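Local coordinates for protein exopolyphosphatase (Cytophaga hutchinsonii, PDB 3MDQ) that probably hydrolyses polyphosphate chains from their ends, releasing phosphate, as an exopolyphosphatase of the Ppx/GppA family within the actin-like ATPase clan, at residues Val38-Gly43 with Gly48-Glu53; Gly43-Gly48 with Leu166-His171; Arg120-Ala125 with Ile208-Thr213; Met220-His225 with Ile229-Gln234. One frame throughout, in Å; residues are numbered along the deposited sequence. Where two conformers were deposited one is given.

Interaction 1. Residues Val38-Gly43 with Gly48-Glu53; sequences VGLGKG and GFITEE
Leu40 and Ile50 meet at a slant, methyl against methyl, with Leu40 CD1 lying 3.8 Å from Ile50 CG2. The leucine leaves its backbone alongside the opposing segment, but CG stands opposite the backbone N (chi1 -153°), and this swings CD1 round to the isoleucine branch. Ile50 offers CG2 rather than its longer arm. Both side chains are buried, and Leu40 also packs on Phe16 and Ala58. Thr51, by contrast, leaves its backbone toward the other segment, and its two branches divide the work: CG2 rests 3.5 Å from Gly43 O, while OG1 turns to water 3 (2.7 Å), which donates to Lys42 O. Thr51 is the N-cap of helix 52-71, and OG1 also receives the N-H of Ala54, so the threonine joins the start of this helix to the loop that leads from strand 27-37, the edge strand of the first sheet. Glycerol, probably from the crystallisation liquor, sits at the same helix start on the N-H groups of Glu52 and Glu53. Between the two backbones lie two more waters. Water 1 accepts from Thr51 N at 3.0 Å and lies 2.7 Å from Lys42 O, with Leu40 O also close; water 2 sits between Leu40 O and Phe49 O. Nearer the solvent, the Phe49 ring lies obliquely to Gly43 O, its CE1 3.8 Å away.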
# COMPACT_ATOMS: atom_id res chain seq x y z
N VAL A 38 3.83 11.88 -4.70
CA VAL A 38 3.51 12.29 -6.05
C VAL A 38 2.06 12.72 -6.18
O VAL A 38 1.76 13.65 -6.93
CB VAL A 38 3.80 11.14 -7.06
CG1 VAL A 38 3.23 11.45 -8.46
CG2 VAL A 38 5.34 10.92 -7.15
N GLY A 39 1.13 12.06 -5.50
CA GLY A 39 -0.26 12.47 -5.64
C GLY A 39 -0.78 12.31 -7.04
O GLY A 39 -1.39 13.21 -7.58
N LEU A 40 -0.59 11.12 -7.59
CA LEU A 40 -1.05 10.79 -8.93
C LEU A 40 -2.57 10.85 -9.02
O LEU A 40 -3.15 11.09 -10.08
CB LEU A 40 -0.49 9.40 -9.32
CG LEU A 40 -0.27 9.10 -10.77
CD1 LEU A 40 0.59 10.18 -11.47
CD2 LEU A 40 0.30 7.68 -10.85
N GLY A 41 -3.24 10.59 -7.91
CA GLY A 41 -4.71 10.54 -7.91
C GLY A 41 -5.36 11.90 -7.70
O GLY A 41 -6.52 12.12 -8.08
N LYS A 42 -4.60 12.84 -7.15
CA LYS A 42 -5.12 14.14 -6.76
C LYS A 42 -5.72 14.86 -7.95
O LYS A 42 -5.09 15.01 -9.00
CB LYS A 42 -4.01 14.97 -6.10
CG LYS A 42 -4.46 16.37 -5.68
CD LYS A 42 -3.29 17.22 -5.14
CE LYS A 42 -2.91 16.86 -3.74
NZ LYS A 42 -1.66 17.56 -3.33
N GLY A 43 -6.94 15.34 -7.79
CA GLY A 43 -7.60 16.13 -8.83
C GLY A 43 -8.18 15.32 -9.99
O GLY A 43 -8.82 15.91 -10.89
N GLY A 48 -11.60 9.56 -13.43
CA GLY A 48 -11.06 8.67 -14.44
C GLY A 48 -9.91 9.21 -15.27
O GLY A 48 -9.71 8.73 -16.37
N PHE A 49 -9.18 10.21 -14.77
CA PHE A 49 -7.99 10.74 -15.49
C PHE A 49 -6.88 11.15 -14.54
O PHE A 49 -7.08 11.26 -13.32
CB PHE A 49 -8.37 11.87 -16.46
CG PHE A 49 -8.92 13.09 -15.78
CD1 PHE A 49 -8.09 14.02 -15.22
CD2 PHE A 49 -10.26 13.24 -15.66
CE1 PHE A 49 -8.58 15.13 -14.56
CE2 PHE A 49 -10.78 14.35 -15.00
CZ PHE A 49 -9.93 15.30 -14.47
N ILE A 50 -5.69 11.40 -15.12
CA ILE A 50 -4.56 11.90 -14.39
C ILE A 50 -4.34 13.37 -14.83
O ILE A 50 -4.25 13.65 -16.03
CB ILE A 50 -3.31 11.05 -14.66
CG1 ILE A 50 -3.56 9.58 -14.36
CG2 ILE A 50 -2.12 11.55 -13.80
CD1 ILE A 50 -2.35 8.67 -14.92
N THR A 51 -4.24 14.31 -13.90
CA THR A 51 -4.11 15.70 -14.29
C THR A 51 -2.73 15.97 -14.85
O THR A 51 -1.77 15.21 -14.63
CB THR A 51 -4.30 16.63 -13.09
OG1 THR A 51 -3.22 16.44 -12.14
CG2 THR A 51 -5.66 16.37 -12.41
N GLU A 52 -2.60 17.07 -15.55
CA GLU A 52 -1.27 17.51 -16.00
C GLU A 52 -0.32 17.76 -14.84
O GLU A 52 0.88 17.45 -14.94
CB GLU A 52 -1.34 18.77 -16.87
CG GLU A 52 -2.00 18.59 -18.20
CD GLU A 52 -1.18 17.74 -19.17
OE1 GLU A 52 0.08 17.67 -19.08
OE2 GLU A 52 -1.84 17.11 -20.05
N GLU A 53 -0.82 18.35 -13.76
CA GLU A 53 0.03 18.63 -12.62
C GLU A 53 0.55 17.34 -12.01
O GLU A 53 1.72 17.26 -11.62
CB GLU A 53 -0.70 19.50 -11.58
CG GLU A 53 -0.85 20.95 -12.13
CD GLU A 53 -1.88 21.79 -11.44
OE1 GLU A 53 -2.09 21.62 -10.22
OE2 GLU A 53 -2.46 22.65 -12.14
O HOH W 1 -4.56 13.33 -11.10
O HOH W 2 -5.73 10.10 -11.24
O HOH W 3 -3.30 17.03 -9.47

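Interaction 2. Residues Gly43-Gly48 with Leu166-His171; sequences GGITKG and LIDRFH. With SO4 (sulfate ion), chain G.
Thr46 and Asp168 meet in van der Waals contact: Thr46 CG2 lies 3.7 Å from Asp168 CB, the two side chains passing at an angle while both leave their backbones toward the other segment. The same methyl reaches the start of the neighbouring residue, 4.2 Å from Arg169 N, and Ile45 CG2 borders the aspartate more loosely. Polar linkage runs through water. Asp168 CG lies beside its own backbone N (chi1 -73°), which brings OD2 to two waters that also bind loop amides; OD2 accepts a hydrogen bond from each. Water 5, at 2.7 Å from OD2, accepts from Thr46 N; water 4, at 2.8 Å from OD2, accepts from Gly43 N. One carboxylate oxygen thus serves two loop amides, while OD1 has a weak bond from Gln164. A sulfate ion is bound by hydrogen bonds: His171 NE2 donates to sulfate O2 over 2.7 Å at 166°, with the oxygen at the ring edge and in its plane; Asp174 N also bonds to the ion, which is probably from the crystallisation liquor. Through these contacts the loop ahead of helix 52-71 meets the end of helix 163-169, a partly hydrated bridge between the two lobes of an actin-like fold.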
# COMPACT_ATOMS: atom_id res chain seq x y z
N GLY A 43 -6.94 15.34 -7.79
CA GLY A 43 -7.60 16.13 -8.83
C GLY A 43 -8.18 15.32 -9.99
O GLY A 43 -8.82 15.91 -10.89
N GLY A 44 -7.98 14.00 -10.01
CA GLY A 44 -8.46 13.20 -11.13
C GLY A 44 -8.99 11.80 -10.96
O GLY A 44 -9.81 11.36 -11.75
N ILE A 45 -8.55 11.09 -9.92
CA ILE A 45 -8.80 9.67 -9.87
C ILE A 45 -10.26 9.30 -9.92
O ILE A 45 -10.58 8.35 -10.64
CB ILE A 45 -8.03 9.00 -8.72
CG1 ILE A 45 -7.98 7.48 -8.95
CG2 ILE A 45 -8.54 9.46 -7.33
CD1 ILE A 45 -7.00 6.73 -8.01
N THR A 46 -11.13 10.00 -9.19
CA THR A 46 -12.55 9.58 -9.18
C THR A 46 -13.27 9.99 -10.46
O THR A 46 -14.40 9.54 -10.69
CB THR A 46 -13.34 10.12 -7.96
OG1 THR A 46 -13.35 11.53 -8.00
CG2 THR A 46 -12.68 9.64 -6.67
N LYS A 47 -12.61 10.77 -11.32
CA LYS A 47 -13.19 11.19 -12.58
C LYS A 47 -12.53 10.46 -13.74
O LYS A 47 -12.89 10.69 -14.89
CB LYS A 47 -13.07 12.71 -12.76
CG LYS A 47 -13.86 13.55 -11.73
CD LYS A 47 -15.35 13.23 -11.81
CE LYS A 47 -16.18 14.06 -10.81
NZ LYS A 47 -17.63 13.74 -11.01
N GLY A 48 -11.60 9.56 -13.43
CA GLY A 48 -11.06 8.67 -14.44
C GLY A 48 -9.91 9.21 -15.27
O GLY A 48 -9.71 8.73 -16.37
N LEU A 166 -11.89 7.55 -1.70
CA LEU A 166 -12.90 7.68 -0.65
C LEU A 166 -13.11 9.13 -0.27
O LEU A 166 -14.27 9.58 -0.22
CB LEU A 166 -12.54 6.87 0.58
CG LEU A 166 -12.49 5.35 0.38
CD1 LEU A 166 -12.11 4.68 1.69
CD2 LEU A 166 -13.79 4.77 -0.23
N ILE A 167 -12.03 9.90 -0.04
CA ILE A 167 -12.18 11.27 0.41
C ILE A 167 -12.64 12.20 -0.73
O ILE A 167 -13.14 13.30 -0.46
CB ILE A 167 -10.94 11.85 1.11
CG1 ILE A 167 -9.74 11.97 0.17
CG2 ILE A 167 -10.59 10.99 2.35
CD1 ILE A 167 -8.53 12.51 0.81
N ASP A 168 -12.46 11.80 -1.98
CA ASP A 168 -12.93 12.61 -3.10
C ASP A 168 -14.36 12.32 -3.47
O ASP A 168 -15.06 13.22 -3.95
CB ASP A 168 -12.04 12.38 -4.34
CG ASP A 168 -10.69 13.04 -4.21
OD1 ASP A 168 -10.42 13.76 -3.22
OD2 ASP A 168 -9.90 12.85 -5.15
N ARG A 169 -14.80 11.08 -3.30
CA ARG A 169 -16.14 10.70 -3.69
C ARG A 169 -17.16 11.02 -2.63
O ARG A 169 -18.34 11.26 -2.98
CB ARG A 169 -16.20 9.24 -4.09
CG ARG A 169 -16.15 8.28 -3.01
CD ARG A 169 -15.68 6.87 -3.55
NE ARG A 169 -16.22 6.58 -4.89
CZ ARG A 169 -17.45 6.14 -5.13
NH1 ARG A 169 -18.29 5.94 -4.11
NH2 ARG A 169 -17.85 5.92 -6.38
N PHE A 170 -16.72 11.07 -1.37
CA PHE A 170 -17.56 11.36 -0.23
C PHE A 170 -17.03 12.63 0.46
O PHE A 170 -15.83 12.92 0.38
CB PHE A 170 -17.56 10.22 0.75
CG PHE A 170 -18.04 8.90 0.19
CD1 PHE A 170 -19.37 8.76 -0.21
CD2 PHE A 170 -17.23 7.83 0.08
CE1 PHE A 170 -19.83 7.54 -0.72
CE2 PHE A 170 -17.69 6.63 -0.48
CZ PHE A 170 -19.01 6.49 -0.83
N HIS A 171 -17.93 13.38 1.07
CA HIS A 171 -17.53 14.51 1.91
C HIS A 171 -17.45 14.04 3.36
O HIS A 171 -18.47 13.94 4.08
CB HIS A 171 -18.51 15.65 1.79
CG HIS A 171 -18.15 16.83 2.65
ND1 HIS A 171 -19.05 17.84 2.95
CD2 HIS A 171 -17.01 17.14 3.30
CE1 HIS A 171 -18.46 18.73 3.72
NE2 HIS A 171 -17.22 18.33 3.95
S SO4 G . -15.80 20.22 6.84
O1 SO4 G . -17.15 20.66 6.44
O2 SO4 G . -15.39 19.31 5.75
O3 SO4 G . -15.81 19.67 8.15
O4 SO4 G . -14.88 21.36 6.85
O HOH W 4 -8.35 15.16 -5.41
O HOH W 5 -10.85 12.51 -7.65

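Interaction 3. Residues Arg120-Ala125 with Ile208-Thr213; sequences RGVQQA and IGCSGT
Helix 111-125, which runs from the five-stranded first sheet to the six-stranded second one, packs through Val122 on Ile208 and Cys210 of strand 206-210. That strand lies inside the second sheet, parallel to both of its neighbours, 133-138 and 291-295. Ile208 and Cys210 are two residues apart and so project from the same side of the strand, and Val122 spreads a methyl to each. Valine and isoleucine reach toward each other tip to tip: Val122 CG1 lies 3.8 Å from Ile208 CG2 and 4.0 Å from Ile208 CD1. Val122 CG2 takes the other direction and ends 4.1 Å from Cys210 SG. The valine has CG1 opposite its backbone N (chi1 171°), which sets the two methyls along the strand. All three residues are buried, and Ser295 of the adjoining strand touches each of them. On the same helix but away from the strand, Arg120 holds Gln124 end-on, one turn later. Arg120 NH1 and NH2 donate to Gln124 OE1 at 2.9 and 3.3 Å. The NH1 bond is the straighter, 162° at the hydrogen, and uses a lone pair in the carbonyl plane, whereas NH2 approaches from above that plane. OE1 itself stays in the guanidinium plane, and Arg120 NE forms a salt bridge with Asp309, at the end of helix 299-309. Arg120 therefore pins together helix 111-125 and the helix that follows the last strand of the second sheet. A helix linking the two lobes in this way is consistent with the two-lobed fold of the actin-like ATPase clan.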
# COMPACT_ATOMS: atom_id res chain seq x y z
N ARG A 120 3.25 -12.08 -2.06
CA ARG A 120 4.61 -12.66 -2.08
C ARG A 120 5.54 -11.88 -1.16
O ARG A 120 6.39 -12.48 -0.50
CB ARG A 120 5.17 -12.70 -3.50
CG ARG A 120 6.59 -13.19 -3.59
CD ARG A 120 6.68 -14.68 -3.24
NE ARG A 120 8.06 -15.18 -3.20
CZ ARG A 120 8.86 -15.13 -2.14
NH1 ARG A 120 8.49 -14.56 -1.00
NH2 ARG A 120 10.08 -15.64 -2.25
N GLY A 121 5.41 -10.56 -1.11
CA GLY A 121 6.20 -9.76 -0.18
C GLY A 121 5.85 -10.04 1.28
O GLY A 121 6.74 -10.23 2.13
N VAL A 122 4.55 -10.14 1.56
CA VAL A 122 4.08 -10.47 2.91
C VAL A 122 4.62 -11.81 3.37
O VAL A 122 5.08 -11.95 4.53
CB VAL A 122 2.54 -10.41 2.97
CG1 VAL A 122 1.99 -10.97 4.32
CG2 VAL A 122 2.05 -8.98 2.75
N GLN A 123 4.60 -12.80 2.48
CA GLN A 123 5.12 -14.14 2.78
C GLN A 123 6.60 -14.06 3.20
O GLN A 123 7.05 -14.83 4.06
CB GLN A 123 4.97 -15.09 1.59
CG GLN A 123 3.59 -15.56 1.37
CD GLN A 123 3.41 -16.34 0.08
OE1 GLN A 123 4.03 -16.02 -0.93
NE2 GLN A 123 2.50 -17.34 0.10
N GLN A 124 7.38 -13.19 2.55
CA GLN A 124 8.80 -13.04 2.92
C GLN A 124 8.97 -12.30 4.26
O GLN A 124 9.92 -12.59 4.99
CB GLN A 124 9.55 -12.28 1.82
CG GLN A 124 11.03 -12.48 1.89
CD GLN A 124 11.43 -13.91 1.50
OE1 GLN A 124 10.70 -14.65 0.80
NE2 GLN A 124 12.64 -14.31 1.93
N ALA A 125 8.06 -11.40 4.60
CA ALA A 125 8.17 -10.59 5.79
C ALA A 125 7.62 -11.24 7.05
O ALA A 125 8.08 -10.92 8.15
CB ALA A 125 7.44 -9.30 5.57
N ILE A 208 -3.19 -9.30 8.69
CA ILE A 208 -1.91 -8.66 8.38
C ILE A 208 -2.19 -7.41 7.55
O ILE A 208 -3.04 -7.46 6.64
CB ILE A 208 -1.04 -9.61 7.55
CG1 ILE A 208 -0.72 -10.87 8.37
CG2 ILE A 208 0.24 -8.93 7.06
CD1 ILE A 208 -0.06 -12.01 7.55
N GLY A 209 -1.52 -6.30 7.86
CA GLY A 209 -1.64 -5.07 7.08
C GLY A 209 -0.31 -4.66 6.52
O GLY A 209 0.73 -4.86 7.17
N CYS A 210 -0.30 -4.09 5.32
CA CYS A 210 0.92 -3.50 4.78
C CYS A 210 0.62 -2.16 4.08
O CYS A 210 -0.54 -1.82 3.80
CB CYS A 210 1.69 -4.48 3.90
SG CYS A 210 0.74 -5.11 2.52
N SER A 211 1.73 -1.49 3.79
CA SER A 211 1.83 -0.21 3.12
C SER A 211 1.66 0.95 4.07
O SER A 211 1.69 0.74 5.30
CB SER A 211 0.93 -0.16 1.90
OG SER A 211 1.59 -0.83 0.84
N GLY A 212 1.52 2.17 3.57
CA GLY A 212 1.83 3.35 4.36
C GLY A 212 0.98 3.56 5.59
O GLY A 212 1.50 3.97 6.64
N THR A 213 -0.31 3.33 5.48
CA THR A 213 -1.21 3.50 6.63
C THR A 213 -0.77 2.60 7.77
O THR A 213 -0.61 3.03 8.92
CB THR A 213 -2.66 3.24 6.29
OG1 THR A 213 -3.10 4.24 5.36
CG2 THR A 213 -3.55 3.32 7.53

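Interaction 4. Residues Met220-His225 with Ile229-Gln234; sequences MNIQHH and IALEKQ
Asn221 ND2 is gripped by two acceptors, Tyr237 OH and Asp243 OD2, while Asn221 OD1 accepts from Arg246 NH2; both ends of the amide are engaged, which should hold it in one rotation. The next residue along the helix, Ile222, carries the contact with segment 229-234. Its CG1 lies beside the backbone N, opposite the carbonyl carbon (chi1 -74°), and the chain then runs out extended, so that CD1 becomes the foremost atom. Ile222 CD1 comes up to the branch methyl Ile229 CG2 at 3.8 Å, and the two isoleucine side chains cross at about a right angle. From a different quarter Leu231 CD1 reaches Ile222 CD1 at 4.1 Å. Ile222 CG2 touches the backbone instead, 3.8 Å from Ile229 O. The segment belongs to the connection that leaves helix 212-225 and turns back into strand 236-240, the antiparallel edge strand of the six-stranded sheet. Tyr237 on that strand touches Ile222, Ile229 and Leu231 alike, so one tyrosine borders the aliphatic contact and, through its hydroxyl, also bonds the neighbouring Asn221. Ile229 and Leu231 both point at the helix, with Ala230 between them directed the other way. The backbone tightens into a 3-10 turn from Leu231 on, closed by Lys233 N donating to Ala230 O over 2.9 Å, and Leu231, the first residue of this turn, also packs against Ala218 and Glu219 on the preceding helical turn.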
# COMPACT_ATOMS: atom_id res chain seq x y z
N MSE A 220 3.46 5.14 15.10
CA MSE A 220 2.75 5.86 16.17
C MSE A 220 2.75 5.04 17.44
O MSE A 220 2.92 5.57 18.52
CB MSE A 220 1.31 6.18 15.77
CG MSE A 220 1.19 7.25 14.74
SE MSE A 220 -0.56 7.57 14.05
CE MSE A 220 -1.27 8.49 15.59
N ASN A 221 2.55 3.72 17.33
CA ASN A 221 2.48 2.89 18.49
C ASN A 221 3.84 2.75 19.18
O ASN A 221 3.94 2.69 20.40
CB ASN A 221 1.97 1.51 18.14
CG ASN A 221 1.32 0.81 19.33
OD1 ASN A 221 0.44 1.38 19.98
ND2 ASN A 221 1.80 -0.41 19.64
N ILE A 222 4.88 2.67 18.36
CA ILE A 222 6.25 2.63 18.85
C ILE A 222 6.55 3.88 19.67
O ILE A 222 7.08 3.81 20.77
CB ILE A 222 7.23 2.44 17.68
CG1 ILE A 222 7.16 0.99 17.17
CG2 ILE A 222 8.68 2.81 18.06
CD1 ILE A 222 7.75 0.84 15.76
N GLN A 223 6.17 5.03 19.14
CA GLN A 223 6.40 6.30 19.83
C GLN A 223 5.58 6.35 21.10
O GLN A 223 6.10 6.75 22.15
CB GLN A 223 6.07 7.48 18.91
CG GLN A 223 6.48 8.85 19.44
CD GLN A 223 7.97 8.92 19.86
OE1 GLN A 223 8.88 8.94 19.03
NE2 GLN A 223 8.20 8.96 21.18
N HIS A 224 4.32 5.92 21.05
CA HIS A 224 3.48 5.96 22.24
C HIS A 224 4.02 5.09 23.37
O HIS A 224 3.95 5.49 24.53
CB HIS A 224 2.05 5.54 21.89
CG HIS A 224 1.12 5.59 23.06
ND1 HIS A 224 0.77 4.46 23.76
CD2 HIS A 224 0.49 6.62 23.65
CE1 HIS A 224 -0.05 4.80 24.74
NE2 HIS A 224 -0.25 6.11 24.69
N HIS A 225 4.55 3.92 23.04
CA HIS A 225 5.10 3.01 24.05
C HIS A 225 6.58 3.25 24.33
O HIS A 225 7.17 2.52 25.15
CB HIS A 225 4.89 1.55 23.64
CG HIS A 225 3.46 1.12 23.69
ND1 HIS A 225 2.63 1.41 24.76
CD2 HIS A 225 2.72 0.39 22.82
CE1 HIS A 225 1.43 0.90 24.53
NE2 HIS A 225 1.46 0.27 23.36
N ILE A 229 12.54 0.82 18.71
CA ILE A 229 12.36 -0.05 17.54
C ILE A 229 12.45 0.76 16.26
O ILE A 229 11.64 1.66 16.01
CB ILE A 229 10.98 -0.77 17.55
CG1 ILE A 229 10.87 -1.77 18.69
CG2 ILE A 229 10.73 -1.45 16.20
CD1 ILE A 229 9.52 -2.50 18.75
N ALA A 230 13.44 0.41 15.44
CA ALA A 230 13.52 0.89 14.06
C ALA A 230 12.76 -0.08 13.15
O ALA A 230 13.19 -1.21 12.89
CB ALA A 230 14.97 1.00 13.61
N LEU A 231 11.62 0.37 12.65
CA LEU A 231 10.80 -0.44 11.77
C LEU A 231 11.57 -0.85 10.49
O LEU A 231 11.34 -1.91 9.95
CB LEU A 231 9.52 0.33 11.46
CG LEU A 231 8.24 -0.42 11.16
CD1 LEU A 231 7.91 -1.39 12.29
CD2 LEU A 231 7.14 0.59 10.87
N GLU A 232 12.51 -0.00 10.05
CA GLU A 232 13.47 -0.36 8.98
C GLU A 232 14.33 -1.62 9.23
O GLU A 232 14.84 -2.22 8.28
CB GLU A 232 14.41 0.85 8.66
CG GLU A 232 15.09 1.49 9.90
N LYS A 233 14.51 -2.02 10.48
CA LYS A 233 15.41 -3.12 10.79
C LYS A 233 14.67 -4.43 11.13
O LYS A 233 15.29 -5.38 11.58
CB LYS A 233 16.33 -2.72 11.95
CG LYS A 233 17.21 -1.51 11.65
CD LYS A 233 18.11 -1.15 12.85
N GLN A 234 13.34 -4.47 10.94
CA GLN A 234 12.61 -5.73 11.12
C GLN A 234 11.49 -5.78 10.10
O GLN A 234 11.07 -4.74 9.58
CB GLN A 234 12.10 -5.88 12.56
CG GLN A 234 11.09 -4.86 13.02
CD GLN A 234 10.84 -4.95 14.52
OE1 GLN A 234 11.77 -4.72 15.34
NE2 GLN A 234 9.60 -5.28 14.91

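Interaction 3 is wholly buried, near the centre of the chain, and purely apolar between its segments, whereas the other three are only partly buried and lie about 18 Å out. Interactions 1 and 2 adjoin: they share Gly43 and Gly48, and both lean on waters, but the first ties a loop of one lobe to its own following helix while the second carries that loop across to the other lobe. The segment of interaction 3 runs into the start of helix 212-225, whose last turns carry interaction 4, the nearest atoms of the two being about 6 Å apart. Interaction 4 is again aliphatic, yet local in sequence like interaction 1, which lies on the opposite side of the chain's centre.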